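Local coordinates for protein beta-galactosidase (Bacillus circulans subsp. alkalophilus, PDB 3TTS) that probably hydrolyses terminal, non-reducing beta-D-galactose residues from beta-galactosides, as a glycoside hydrolase built on a TIM barrel, at residues Gly83-Trp88 with Arg111-Pro116; Cys232-Arg237 with Ala266-Val271; Asp275-Met280 with Gly311-Gln316. All coordinates share one frame; numbering follows the deposited sequence.

Contact 1 (Gly83-Trp88 with Arg111-Pro116); sequences GAHPAW and RHNSCP. With ZN (zinc ion), chain G.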
loop_
_atom_site.group_PDB
_atom_site.type_symbol
_atom_site.label_atom_id
_atom_site.label_comp_id
_atom_site.label_asym_id
_atom_site.label_seq_id
_atom_site.Cartn_x
_atom_site.Cartn_y
_atom_site.Cartn_z
ATOM N N GLY A 83 -0.827 -30.123 10.630
ATOM C CA GLY A 83 -1.035 -28.842 9.979
ATOM C C GLY A 83 -0.787 -27.646 10.880
ATOM O O GLY A 83 -0.657 -26.521 10.403
ATOM N N ALA A 84 -0.734 -27.884 12.186
ATOM C CA ALA A 84 -0.497 -26.816 13.146
ATOM C C ALA A 84 0.184 -27.378 14.385
ATOM O O ALA A 84 -0.361 -28.260 15.049
ATOM C CB ALA A 84 -1.809 -26.124 13.521
ATOM N N HIS A 85 1.374 -26.866 14.691
ATOM C CA HIS A 85 2.147 -27.361 15.822
ATOM C C HIS A 85 1.591 -26.789 17.129
ATOM O O HIS A 85 0.900 -25.760 17.116
ATOM C CB HIS A 85 3.644 -27.041 15.647
ATOM C CG HIS A 85 3.960 -25.577 15.509
ATOM N ND1 HIS A 85 4.594 -25.054 14.400
ATOM C CD2 HIS A 85 3.774 -24.534 16.358
ATOM C CE1 HIS A 85 4.764 -23.751 14.561
ATOM N NE2 HIS A 85 4.272 -23.410 15.739
ATOM N N PRO A 86 1.857 -27.470 18.257
ATOM C CA PRO A 86 1.381 -26.970 19.556
ATOM C C PRO A 86 2.128 -25.714 20.022
ATOM O O PRO A 86 3.284 -25.465 19.648
ATOM C CB PRO A 86 1.647 -28.141 20.515
ATOM C CG PRO A 86 1.806 -29.344 19.623
ATOM C CD PRO A 86 2.423 -28.822 18.352
ATOM N N ALA A 87 1.451 -24.925 20.845
ATOM C CA ALA A 87 2.053 -23.734 21.409
ATOM C C ALA A 87 3.236 -24.063 22.350
ATOM O O ALA A 87 4.209 -23.297 22.425
ATOM C CB ALA A 87 0.988 -22.886 22.110
ATOM N N TRP A 88 3.176 -25.196 23.051
ATOM C CA TRP A 88 4.318 -25.582 23.870
ATOM C C TRP A 88 5.514 -25.917 22.985
ATOM O O TRP A 88 6.655 -25.724 23.384
ATOM C CB TRP A 88 4.006 -26.752 24.809
ATOM C CG TRP A 88 3.732 -28.072 24.129
ATOM C CD1 TRP A 88 2.504 -28.641 23.920
ATOM C CD2 TRP A 88 4.693 -28.986 23.570
ATOM N NE1 TRP A 88 2.642 -29.847 23.278
ATOM C CE2 TRP A 88 3.970 -30.086 23.050
ATOM C CE3 TRP A 88 6.093 -28.981 23.450
ATOM C CZ2 TRP A 88 4.602 -31.175 22.425
ATOM C CZ3 TRP A 88 6.718 -30.061 22.832
ATOM C CH2 TRP A 88 5.971 -31.148 22.334
ATOM N N ARG A 111 -1.273 -21.096 11.503
ATOM C CA ARG A 111 -1.171 -22.511 11.168
ATOM C C ARG A 111 -0.383 -22.626 9.876
ATOM O O ARG A 111 -0.045 -21.616 9.274
ATOM C CB ARG A 111 -2.566 -23.093 10.944
ATOM C CG ARG A 111 -3.333 -22.344 9.888
ATOM C CD ARG A 111 -4.691 -22.964 9.603
ATOM N NE ARG A 111 -5.330 -22.317 8.454
ATOM C CZ ARG A 111 -6.401 -22.785 7.819
ATOM N NH1 ARG A 111 -6.980 -23.920 8.222
ATOM N NH2 ARG A 111 -6.896 -22.116 6.777
ATOM N N HIS A 112 -0.122 -23.855 9.437
ATOM C CA HIS A 112 0.544 -24.092 8.151
ATOM C C HIS A 112 1.888 -23.379 8.108
ATOM O O HIS A 112 2.341 -22.966 7.045
ATOM C CB HIS A 112 -0.297 -23.581 6.968
ATOM C CG HIS A 112 -1.674 -24.162 6.884
ATOM N ND1 HIS A 112 -2.659 -23.616 6.085
ATOM C CD2 HIS A 112 -2.239 -25.226 7.503
ATOM C CE1 HIS A 112 -3.769 -24.320 6.215
ATOM N NE2 HIS A 112 -3.542 -25.297 7.075
ATOM N N ASN A 113 2.524 -23.217 9.260
ATOM C CA ASN A 113 3.682 -22.343 9.308
ATOM C C ASN A 113 4.857 -22.914 10.103
ATOM O O ASN A 113 5.647 -22.168 10.675
ATOM C CB ASN A 113 3.279 -20.956 9.819
ATOM C CG ASN A 113 2.538 -21.016 11.141
ATOM O OD1 ASN A 113 2.599 -22.022 11.855
ATOM N ND2 ASN A 113 1.842 -19.940 11.482
ATOM N N SER A 114 4.961 -24.237 10.131
ATOM C CA SER A 114 6.162 -24.886 10.626
ATOM C C SER A 114 7.281 -24.782 9.608
ATOM O O SER A 114 7.058 -24.897 8.401
ATOM C CB SER A 114 5.905 -26.355 10.950
ATOM O OG SER A 114 5.048 -26.461 12.066
ATOM N N CYS A 115 8.487 -24.547 10.105
ATOM C CA CYS A 115 9.659 -24.535 9.250
ATOM C C CYS A 115 9.889 -25.949 8.720
ATOM O O CYS A 115 10.011 -26.887 9.501
ATOM C CB CYS A 115 10.890 -24.055 10.025
ATOM S SG CYS A 115 12.435 -24.444 9.171
ATOM N N PRO A 116 9.976 -26.101 7.390
ATOM C CA PRO A 116 10.037 -27.466 6.860
ATOM C C PRO A 116 11.414 -28.081 7.050
ATOM O O PRO A 116 11.573 -29.287 6.874
ATOM C CB PRO A 116 9.701 -27.299 5.367
ATOM C CG PRO A 116 9.671 -25.777 5.106
ATOM C CD PRO A 116 10.203 -25.091 6.343
HETATM ZN ZN ZN G . 13.069 -22.486 7.911
#

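Contact 2 (Cys232-Arg237 with Ala266-Val271); sequences CFKMER and AKEMDV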
loop_
_atom_site.group_PDB
_atom_site.type_symbol
_atom_site.label_atom_id
_atom_site.label_comp_id
_atom_site.label_asym_id
_atom_site.label_seq_id
_atom_site.Cartn_x
_atom_site.Cartn_y
_atom_site.Cartn_z
ATOM N N CYS A 232 8.544 -33.063 3.804
ATOM C CA CYS A 232 7.750 -33.242 5.019
ATOM C C CYS A 232 6.558 -34.138 4.724
ATOM O O CYS A 232 6.268 -35.058 5.483
ATOM C CB CYS A 232 7.321 -31.902 5.638
ATOM S SG CYS A 232 8.716 -30.938 6.310
ATOM N N PHE A 233 5.889 -33.898 3.602
ATOM C CA PHE A 233 4.817 -34.795 3.197
ATOM C C PHE A 233 5.300 -36.253 3.031
ATOM O O PHE A 233 4.718 -37.183 3.592
ATOM C CB PHE A 233 4.134 -34.307 1.924
ATOM C CG PHE A 233 3.242 -35.330 1.316
ATOM C CD1 PHE A 233 1.956 -35.518 1.798
ATOM C CD2 PHE A 233 3.702 -36.139 0.284
ATOM C CE1 PHE A 233 1.135 -36.481 1.257
ATOM C CE2 PHE A 233 2.881 -37.111 -0.271
ATOM C CZ PHE A 233 1.591 -37.279 0.215
ATOM N N LYS A 234 6.371 -36.436 2.267
ATOM C CA LYS A 234 6.923 -37.764 2.017
ATOM C C LYS A 234 7.319 -38.500 3.306
ATOM O O LYS A 234 7.084 -39.701 3.455
ATOM C CB LYS A 234 8.116 -37.651 1.055
ATOM C CG LYS A 234 7.706 -37.476 -0.416
ATOM C CD LYS A 234 8.600 -36.496 -1.155
ATOM C CE LYS A 234 10.072 -36.841 -1.015
ATOM N NZ LYS A 234 10.411 -38.076 -1.747
ATOM N N MET A 235 7.935 -37.768 4.228
ATOM C CA MET A 235 8.306 -38.300 5.530
ATOM C C MET A 235 7.091 -38.887 6.295
ATOM O O MET A 235 7.178 -39.970 6.892
ATOM C CB MET A 235 8.989 -37.203 6.348
ATOM C CG MET A 235 9.432 -37.651 7.728
ATOM S SD MET A 235 9.760 -36.266 8.841
ATOM C CE MET A 235 8.134 -35.508 8.904
ATOM N N GLU A 236 5.961 -38.183 6.267
ATOM C CA GLU A 236 4.763 -38.682 6.934
ATOM C C GLU A 236 4.149 -39.833 6.141
ATOM O O GLU A 236 3.812 -40.885 6.708
ATOM C CB GLU A 236 3.733 -37.573 7.153
ATOM C CG GLU A 236 4.152 -36.532 8.191
ATOM C CD GLU A 236 2.967 -35.707 8.705
ATOM O OE1 GLU A 236 1.909 -36.314 8.976
ATOM O OE2 GLU A 236 3.089 -34.460 8.836
ATOM N N ARG A 237 4.016 -39.629 4.834
ATOM C CA ARG A 237 3.528 -40.673 3.950
ATOM C C ARG A 237 4.242 -41.992 4.215
ATOM O O ARG A 237 3.600 -43.017 4.450
ATOM C CB ARG A 237 3.711 -40.289 2.482
ATOM C CG ARG A 237 3.357 -41.432 1.523
ATOM C CD ARG A 237 4.025 -41.277 0.170
ATOM N NE ARG A 237 5.476 -41.395 0.270
ATOM C CZ ARG A 237 6.317 -41.045 -0.698
ATOM N NH1 ARG A 237 5.836 -40.542 -1.834
ATOM N NH2 ARG A 237 7.634 -41.181 -0.529
ATOM N N ALA A 266 2.424 -34.220 -6.930
ATOM C CA ALA A 266 1.439 -35.237 -7.282
ATOM C C ALA A 266 2.048 -36.628 -7.533
ATOM O O ALA A 266 1.437 -37.642 -7.199
ATOM C CB ALA A 266 0.616 -34.777 -8.474
ATOM N N LYS A 267 3.249 -36.680 -8.104
ATOM C CA LYS A 267 3.931 -37.960 -8.305
ATOM C C LYS A 267 4.133 -38.693 -6.988
ATOM O O LYS A 267 4.325 -39.908 -6.983
ATOM C CB LYS A 267 5.300 -37.774 -8.955
ATOM C CG LYS A 267 5.316 -37.023 -10.266
ATOM C CD LYS A 267 6.763 -36.604 -10.592
ATOM C CE LYS A 267 6.861 -35.713 -11.822
ATOM N NZ LYS A 267 6.567 -36.468 -13.079
ATOM N N GLU A 268 4.095 -37.950 -5.881
ATOM C CA GLU A 268 4.366 -38.505 -4.556
ATOM C C GLU A 268 3.083 -38.857 -3.802
ATOM O O GLU A 268 3.134 -39.485 -2.749
ATOM C CB GLU A 268 5.202 -37.522 -3.718
ATOM C CG GLU A 268 6.505 -37.047 -4.393
ATOM C CD GLU A 268 7.519 -38.173 -4.640
ATOM O OE1 GLU A 268 7.451 -39.228 -3.961
ATOM O OE2 GLU A 268 8.389 -37.994 -5.525
ATOM N N MET A 269 1.938 -38.447 -4.335
ATOM C CA MET A 269 0.655 -38.708 -3.684
ATOM C C MET A 269 -0.106 -39.827 -4.395
ATOM O O MET A 269 -0.015 -39.959 -5.609
ATOM C CB MET A 269 -0.190 -37.436 -3.664
ATOM C CG MET A 269 0.599 -36.219 -3.238
ATOM S SD MET A 269 -0.131 -34.664 -3.773
ATOM C CE MET A 269 -1.764 -34.813 -3.074
ATOM N N ASP A 270 -0.849 -40.629 -3.633
ATOM C CA ASP A 270 -1.647 -41.720 -4.192
ATOM C C ASP A 270 -2.847 -41.182 -4.960
ATOM O O ASP A 270 -3.303 -41.781 -5.936
ATOM C CB ASP A 270 -2.155 -42.634 -3.086
ATOM C CG ASP A 270 -1.056 -43.464 -2.452
ATOM O OD1 ASP A 270 -0.133 -43.932 -3.169
ATOM O OD2 ASP A 270 -1.135 -43.668 -1.227
ATOM N N VAL A 271 -3.368 -40.054 -4.493
ATOM C CA VAL A 271 -4.499 -39.417 -5.140
ATOM C C VAL A 271 -4.429 -37.935 -4.820
ATOM O O VAL A 271 -3.980 -37.550 -3.749
ATOM C CB VAL A 271 -5.848 -40.013 -4.667
ATOM C CG1 VAL A 271 -6.127 -39.619 -3.216
ATOM C CG2 VAL A 271 -6.995 -39.566 -5.586
HETATM O O HOH W 1 9.087 -41.251 -3.027
#

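Contact 3 (Asp275-Met280 with Gly311-Gln316); sequences DNYPSM and GVQNWQ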
loop_
_atom_site.group_PDB
_atom_site.type_symbol
_atom_site.label_atom_id
_atom_site.label_comp_id
_atom_site.label_asym_id
_atom_site.label_seq_id
_atom_site.Cartn_x
_atom_site.Cartn_y
_atom_site.Cartn_z
ATOM N N ASP A 275 -8.905 -28.007 -2.490
ATOM C CA ASP A 275 -9.828 -27.145 -1.764
ATOM C C ASP A 275 -10.243 -25.990 -2.651
ATOM O O ASP A 275 -9.484 -25.045 -2.880
ATOM C CB ASP A 275 -9.165 -26.624 -0.489
ATOM C CG ASP A 275 -8.666 -27.750 0.405
ATOM O OD1 ASP A 275 -9.262 -28.857 0.369
ATOM O OD2 ASP A 275 -7.682 -27.536 1.145
ATOM N N ASN A 276 -11.458 -26.082 -3.162
ATOM C CA ASN A 276 -11.973 -25.105 -4.090
ATOM C C ASN A 276 -12.630 -23.910 -3.400
ATOM O O ASN A 276 -13.722 -24.037 -2.835
ATOM C CB ASN A 276 -12.980 -25.783 -5.004
ATOM C CG ASN A 276 -13.583 -24.826 -5.985
ATOM O OD1 ASN A 276 -13.021 -23.762 -6.247
ATOM N ND2 ASN A 276 -14.727 -25.187 -6.533
ATOM N N TYR A 277 -11.970 -22.753 -3.473
ATOM C CA TYR A 277 -12.476 -21.503 -2.897
ATOM C C TYR A 277 -12.392 -20.335 -3.868
ATOM O O TYR A 277 -11.362 -19.669 -3.958
ATOM C CB TYR A 277 -11.678 -21.139 -1.652
ATOM C CG TYR A 277 -12.050 -21.967 -0.466
ATOM C CD1 TYR A 277 -13.101 -21.589 0.355
ATOM C CD2 TYR A 277 -11.366 -23.141 -0.175
ATOM C CE1 TYR A 277 -13.466 -22.353 1.433
ATOM C CE2 TYR A 277 -11.717 -23.911 0.900
ATOM C CZ TYR A 277 -12.770 -23.514 1.703
ATOM O OH TYR A 277 -13.124 -24.275 2.788
ATOM N N PRO A 278 -13.474 -20.071 -4.597
ATOM C CA PRO A 278 -13.468 -18.966 -5.573
ATOM C C PRO A 278 -13.519 -17.579 -4.933
ATOM O O PRO A 278 -14.102 -17.415 -3.867
ATOM C CB PRO A 278 -14.765 -19.186 -6.371
ATOM C CG PRO A 278 -15.208 -20.585 -6.051
ATOM C CD PRO A 278 -14.694 -20.887 -4.672
ATOM N N SER A 279 -12.911 -16.597 -5.585
ATOM C CA SER A 279 -13.209 -15.197 -5.313
ATOM C C SER A 279 -14.559 -14.851 -5.936
ATOM O O SER A 279 -15.049 -15.569 -6.812
ATOM C CB SER A 279 -12.141 -14.294 -5.928
ATOM O OG SER A 279 -10.906 -14.440 -5.260
ATOM N N MET A 280 -15.150 -13.741 -5.506
ATOM C CA MET A 280 -16.469 -13.349 -5.997
ATOM C C MET A 280 -16.447 -12.969 -7.478
ATOM O O MET A 280 -17.479 -13.028 -8.152
ATOM C CB MET A 280 -17.064 -12.221 -5.146
ATOM C CG MET A 280 -17.726 -12.713 -3.866
ATOM S SD MET A 280 -19.018 -13.942 -4.179
ATOM C CE MET A 280 -20.335 -12.908 -4.833
ATOM N N GLY A 311 -21.886 -22.812 2.024
ATOM C CA GLY A 311 -22.566 -21.534 2.044
ATOM C C GLY A 311 -21.589 -20.397 1.835
ATOM O O GLY A 311 -21.032 -20.242 0.753
ATOM N N VAL A 312 -21.365 -19.598 2.871
ATOM C CA VAL A 312 -20.512 -18.430 2.720
ATOM C C VAL A 312 -19.068 -18.743 3.029
ATOM O O VAL A 312 -18.751 -19.771 3.617
ATOM C CB VAL A 312 -20.941 -17.263 3.629
ATOM C CG1 VAL A 312 -22.244 -16.661 3.143
ATOM C CG2 VAL A 312 -21.025 -17.732 5.091
ATOM N N GLN A 313 -18.196 -17.825 2.631
ATOM C CA GLN A 313 -16.795 -17.886 2.992
ATOM C C GLN A 313 -16.578 -16.887 4.116
ATOM O O GLN A 313 -17.516 -16.203 4.527
ATOM C CB GLN A 313 -15.912 -17.587 1.774
ATOM C CG GLN A 313 -15.948 -18.705 0.713
ATOM C CD GLN A 313 -14.945 -18.506 -0.426
ATOM O OE1 GLN A 313 -13.840 -18.001 -0.228
ATOM N NE2 GLN A 313 -15.333 -18.911 -1.623
ATOM N N ASN A 314 -15.357 -16.813 4.624
ATOM C CA ASN A 314 -15.040 -15.874 5.692
ATOM C C ASN A 314 -13.907 -14.920 5.327
ATOM O O ASN A 314 -13.799 -13.841 5.911
ATOM C CB ASN A 314 -14.680 -16.616 6.980
ATOM C CG ASN A 314 -13.435 -17.477 6.829
ATOM O OD1 ASN A 314 -13.243 -18.162 5.814
ATOM N ND2 ASN A 314 -12.587 -17.454 7.841
ATOM N N TRP A 315 -13.054 -15.304 4.379
ATOM C CA TRP A 315 -11.883 -14.472 4.089
ATOM C C TRP A 315 -11.966 -13.658 2.798
ATOM O O TRP A 315 -11.026 -12.938 2.462
ATOM C CB TRP A 315 -10.578 -15.276 4.132
ATOM C CG TRP A 315 -10.091 -15.588 5.527
ATOM C CD1 TRP A 315 -9.959 -16.826 6.081
ATOM C CD2 TRP A 315 -9.662 -14.652 6.530
ATOM N NE1 TRP A 315 -9.478 -16.722 7.365
ATOM C CE2 TRP A 315 -9.289 -15.399 7.666
ATOM C CE3 TRP A 315 -9.563 -13.259 6.581
ATOM C CZ2 TRP A 315 -8.821 -14.801 8.845
ATOM C CZ3 TRP A 315 -9.095 -12.660 7.753
ATOM C CH2 TRP A 315 -8.734 -13.436 8.870
ATOM N N GLN A 316 -13.078 -13.767 2.078
ATOM C CA GLN A 316 -13.314 -12.895 0.928
ATOM C C GLN A 316 -13.722 -11.520 1.445
ATOM O O GLN A 316 -14.333 -11.416 2.498
ATOM C CB GLN A 316 -14.407 -13.466 0.006
ATOM C CG GLN A 316 -14.105 -14.873 -0.555
ATOM C CD GLN A 316 -12.825 -14.936 -1.399
ATOM O OE1 GLN A 316 -12.468 -13.976 -2.096
ATOM N NE2 GLN A 316 -12.132 -16.075 -1.339
HETATM O O HOH W 2 -14.133 -12.291 -3.670
#

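Contact 1 (Gly83-Trp88 with Arg111-Pro116)
His85 and Ser114 join the two segments through their side chains. His85 ND1 and Ser114 OG lie 2.8 Å apart in a nearly straight hydrogen bond (168°), and either atom could be the donor. The hydroxyl meets the imidazole at its edge, near the ring plane. His85 CG stands between the backbone N and the carbonyl carbon (chi1 59°), and this rotamer carries ND1 across to the serine. The amide of Asn113 approaches the same imidazole obliquely, with OD1 3.9 Å from His85 CE1. The two planes are 32° apart. Asn113 ND2 is held by Gly109 O.

At the other end the bond is between backbones. His112 N donates to Gly83 O at 2.9 Å. The His112 ring also turns its edge to that carbonyl, with CD2 3.5 Å from Gly83 O. Ala84 CB meets Arg111 CB at 4.0 Å. His112 CE1 sits 3.3 Å above the guanidinium plane of Arg111, over its centre. His112 NE2 is hydrogen-bonded to Asn149.

Cys115 SG binds the zinc ion at 2.4 Å in a four-cysteine, probably structural site completed by Cys155 and the CxxC pair Cys157 and Cys160. Trp187 of the second subunit packs on Ala84 and Arg111. Segment 83-88 follows barrel strand 75-79 and enters helix 87-92, with His85 against Trp47 of helix 47-50. Segment 111-116 leads to helix 119-136, and Pro116 rests on helix 215-243.

Contact 2 (Cys232-Arg237 with Ala266-Val271)
Arg237 and Glu268 make the charged part of this contact. Arg237 NH1 forms a salt bridge with Glu268 OE1 at 3.0 Å, and the N-H points well at the oxygen (163°). OE1 uses its anti lone pair, the one away from the other carboxylate oxygen. The guanidinium and carboxylate planes are 49° apart. Lys234 NZ is 3.9 Å from Glu268 OE1, a long salt bridge, and completes a network of three charged residues. Two positive groups near one oxygen would be expected to favour the charged carboxylate.

Hydrogen bonds add to the grip. Arg237 NH1 also donates to the backbone Glu268 O at 3.0 Å, in the carbonyl plane and on a lone pair. The acid and the carbonyl therefore share one nitrogen, and both lie close to the guanidinium plane. A water accepts from Arg237 NH2 and donates to Glu268 OE1. A leucine in place of Arg237 would probably leave Glu268 OE1 and Glu268 O without this donor, with the long Lys234 pair as the remaining salt bridge across the contact.

Aromatic and apolar contacts come next. Phe233 CG is anti to the backbone N (chi1 168°), which brings the ring edge to Glu268 and Met269. That edge meets a backbone carbonyl, with Phe233 CE2 3.4 Å from Glu268 O. The apolar touch is Phe233 CZ to Met269 CG at 3.7 Å. Met269 SD lies above the ring face, 5.5 Å from its centroid, a distant Met-aromatic contact.

A type I turn from Ala266 to Met269 presents Glu268 and Met269 to helix 215-243. Phe233 and Met269 both pack on strand 249-253. Segment 266-271 lies between helix 262-266 and strand 273-275.

Contact 3 (Asp275-Met280 with Gly311-Gln316)
Two beta-alpha loops of the TIM barrel meet here, where Gln313 and Gln316 reach across to Tyr277, Pro278 and Ser279. One loop follows strand 273-275 and the other follows strand 303-307. Gln313 is extended beyond CG (chi2 -173°), which brings its amide to the backbone of the facing loop. Gln313 NE2 donates to Pro278 O at 3.0 Å with a bent angle of 142°. The nitrogen lies in the carbonyl plane, on a lone pair of the oxygen, but the oxygen is tilted from the plane of the glutamine amide. The same NE2 is 3.7 Å from Pro278 CD.

The phenol ring of Tyr277 turns its edge to this amide. Tyr277 CD1 is 3.7 Å from Gln313 CD, and the ring and amide planes are close to perpendicular (83°).

Gln316 is bent at chi2 and folds back toward Gln313. Gln316 NE2 donates to Gln313 OE1 at 2.8 Å. This bond fixes the turn of the Gln313 amide, with its nitrogen directed at Pro278. Gln316 OE1 lies 3.5 Å from Ser279 CA, one residue after Pro278. A water links it further on: Met280 N donates to the water, which donates to Gln316 OE1 at 2.8 Å. The two amides thus work as a pair on the backbone from Pro278 to Met280.

Leu521 of the second subunit packs on Met280, and its Trp207 ring meets Trp315. Asp275 OD2, at the end of strand 273-275, lies close to Glu150 and Glu307. The loops follow barrel strands six and seven, at the C-terminal ends where TIM-barrel enzymes have their active site. Glu150 and Glu307 are placed like the catalytic acids of clan A glycoside hydrolases, after strands four and seven, so the contact probably borders that site.

Overall arrangement
The three contacts follow one another along the chain, and none nests in or crosses another. All lie in the TIM-barrel part. Contact 1 closes first and folds the loop after strand 75-79, with helix 87-92, back on itself beside the zinc site. The chain then passes through strand 142-146 to helix 215-243. Contact 2 closes the excursion from that helix through strand 249-253. Its second segment almost adjoins contact 3, which closes the next beta-alpha unit and joins the loops after strands 273-275 and 303-307. Contacts 1 and 2 touch where Pro116 O packs on Cys232 SG. Contacts 1 and 3, centres 24 Å apart, both reach the second subunit.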